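Local coordinates for protein 2-hydroxyhepta-2,4-diene-1,7-dioate isomerase (Mycobacterium marinum, PDB 3QDF) that binds zinc and probably acts as an isomerase or hydrolase of the fumarylacetoacetate hydrolase family, perhaps in homoprotocatechuate degradation, at residues A138-V141 / D142-G146. Residues are numbered along the deposited sequence; the frame is centred on the assembly and turned at random.
Sequences AQAV and DNILG
Gln-139 O accepts two hydrogen bonds from the turn that follows it, one from the backbone and one from a side chain, and so illustrates how two successive i to i+3 bonds and an asparagine side chain can close a turn as the chain leaves it for a strand. Asp-142 N lies 3.0 Å from Gln-139 O, and Asn-143 ND2 reaches the same oxygen, also at 3.0 Å, from the opposite face of the carbonyl plane. Both bonds are well bent, with N-H...O angles of 137°. The side-chain bond depends on Asn-143 placing CG beside its own backbone N (chi1 -65°), which folds the amide back over the preceding turn. The other end of that amide is satisfied too, since OD1 accepts from Arg-130 NE. A straighter bond, Asn-143 N to Ala-140 O at 2.8 Å, completes the i to i+3 pattern. Ile-144 packs over the same carbonyl, with CG1 3.2 Å from Ala-140 O, and its CD1 meets Ala-140 CB at 3.9 Å. Two waters link carbonyls and a carboxylate across the turn: one donates to Ala-138 O and to Asp-142 OD2, while a second lies between Val-141 O and Ile-144 O. The turn leads into strand 144-155, where Leu-145 and Gly-146 form a classic beta bulge opposite Val-127 of strand 118-128, and Ala-140 and Ile-144 both pack against Val-217 of helix 213-223.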
ATOM      1  N   ALA A 138     -14.628  15.086  -6.567  1.00 21.13           N
ATOM      2  CA  ALA A 138     -14.646  14.911  -8.030  1.00 21.87           C
ATOM      3  C   ALA A 138     -13.304  15.225  -8.686  1.00 21.65           C
ATOM      4  O   ALA A 138     -12.997  14.684  -9.744  1.00 22.62           O
ATOM      5  CB  ALA A 138     -15.779  15.734  -8.678  1.00 22.07           C
ATOM      6  N   GLN A 139     -12.498  16.096  -8.085  1.00 21.62           N
ATOM      7  CA  GLN A 139     -11.172  16.388  -8.637  1.00 21.85           C
ATOM      8  C   GLN A 139     -10.089  15.383  -8.192  1.00 20.99           C
ATOM      9  O   GLN A 139      -8.947  15.460  -8.644  1.00 19.79           O
ATOM     10  CB  GLN A 139     -10.710  17.786  -8.231  1.00 23.08           C
ATOM     11  CG  GLN A 139     -11.408  18.951  -8.912  1.00 26.42           C
ATOM     12  CD  GLN A 139     -11.080  20.301  -8.228  1.00 32.37           C
ATOM     13  OE1 GLN A 139     -10.683  20.351  -7.048  1.00 32.85           O
ATOM     14  NE2 GLN A 139     -11.256  21.395  -8.968  1.00 33.38           N
ATOM     15  N   ALA A 140     -10.420  14.470  -7.288  1.00 20.28           N
ATOM     16  CA  ALA A 140      -9.389  13.574  -6.745  1.00 19.85           C
ATOM     17  C   ALA A 140      -8.654  12.810  -7.845  1.00 20.12           C
ATOM     18  O   ALA A 140      -7.432  12.701  -7.812  1.00 19.88           O
ATOM     19  CB  ALA A 140      -9.967  12.621  -5.727  1.00 18.88           C
ATOM     20  N   VAL A 141      -9.407  12.304  -8.814  1.00 21.34           N
ATOM     21  CA  VAL A 141      -8.863  11.607  -9.981  1.00 22.43           C
ATOM     22  C   VAL A 141      -7.698  12.353 -10.677  1.00 23.04           C
ATOM     23  O   VAL A 141      -6.740  11.711 -11.117  1.00 23.21           O
ATOM     24  CB  VAL A 141     -10.021  11.230 -11.006  1.00 23.62           C
ATOM     25  CG1 VAL A 141     -10.786  12.479 -11.504  1.00 24.45           C
ATOM     26  CG2 VAL A 141      -9.501  10.420 -12.204  1.00 24.99           C
ATOM     27  N   ASP A 142      -7.755  13.684 -10.761  1.00 23.79           N
ATOM     28  CA  ASP A 142      -6.674  14.443 -11.403  1.00 24.28           C
ATOM     29  C   ASP A 142      -5.436  14.562 -10.517  1.00 23.68           C
ATOM     30  O   ASP A 142      -4.429  15.077 -10.970  1.00 24.22           O
ATOM     31  CB  ASP A 142      -7.105  15.859 -11.740  1.00 25.65           C
ATOM     32  CG  ASP A 142      -8.311  15.911 -12.638  1.00 28.99           C
ATOM     33  OD1 ASP A 142      -8.384  15.140 -13.613  1.00 30.80           O
ATOM     34  OD2 ASP A 142      -9.187  16.741 -12.360  1.00 32.18           O
ATOM     35  N   ASN A 143      -5.500  14.103  -9.268  1.00 21.92           N
ATOM     36  CA  ASN A 143      -4.354  14.244  -8.376  1.00 21.15           C
ATOM     37  C   ASN A 143      -3.755  12.900  -7.945  1.00 20.00           C
ATOM     38  O   ASN A 143      -2.825  12.859  -7.144  1.00 20.03           O
ATOM     39  CB  ASN A 143      -4.756  15.056  -7.139  1.00 21.17           C
ATOM     40  CG  ASN A 143      -5.128  16.493  -7.486  1.00 22.19           C
ATOM     41  OD1 ASN A 143      -4.266  17.353  -7.551  1.00 22.27           O
ATOM     42  ND2 ASN A 143      -6.419  16.754  -7.695  1.00 20.97           N
ATOM     43  N   ILE A 144      -4.297  11.820  -8.493  1.00 20.05           N
ATOM     44  CA  ILE A 144      -3.968  10.461  -8.079  1.00 18.63           C
ATOM     45  C   ILE A 144      -3.108   9.824  -9.172  1.00 19.19           C
ATOM     46  O   ILE A 144      -3.522   9.726 -10.337  1.00 19.04           O
ATOM     47  CB  ILE A 144      -5.259   9.657  -7.757  1.00 18.47           C
ATOM     48  CG1 ILE A 144      -5.899  10.208  -6.465  1.00 17.63           C
ATOM     49  CG2 ILE A 144      -4.952   8.178  -7.603  1.00 18.39           C
ATOM     50  CD1 ILE A 144      -7.320   9.724  -6.149  1.00 14.82           C
ATOM     51  N   LEU A 145      -1.882   9.466  -8.792  1.00 18.46           N
ATOM     52  CA  LEU A 145      -0.992   8.707  -9.656  1.00 19.38           C
ATOM     53  C   LEU A 145      -1.603   7.353  -9.976  1.00 18.77           C
ATOM     54  O   LEU A 145      -1.698   6.977 -11.135  1.00 19.98           O
ATOM     55  CB  LEU A 145       0.366   8.501  -8.980  1.00 19.22           C
ATOM     56  CG  LEU A 145       1.340   7.587  -9.721  1.00 20.23           C
ATOM     57  CD1 LEU A 145       1.686   8.170 -11.090  1.00 22.30           C
ATOM     58  CD2 LEU A 145       2.582   7.501  -8.886  1.00 21.46           C
ATOM     59  N   GLY A 146      -2.019   6.626  -8.944  1.00 18.47           N
ATOM     60  CA  GLY A 146      -2.689   5.339  -9.138  1.00 18.19           C
ATOM     61  C   GLY A 146      -2.881   4.596  -7.831  1.00 17.94           C
ATOM     62  O   GLY A 146      -2.937   5.196  -6.756  1.00 17.83           O
TER
HETATM   63  O   HOH W   1     -12.345  16.005 -12.235  1.00 21.22           O
HETATM   64  O   HOH W   2      -6.260   8.926 -11.206  1.00 21.22           O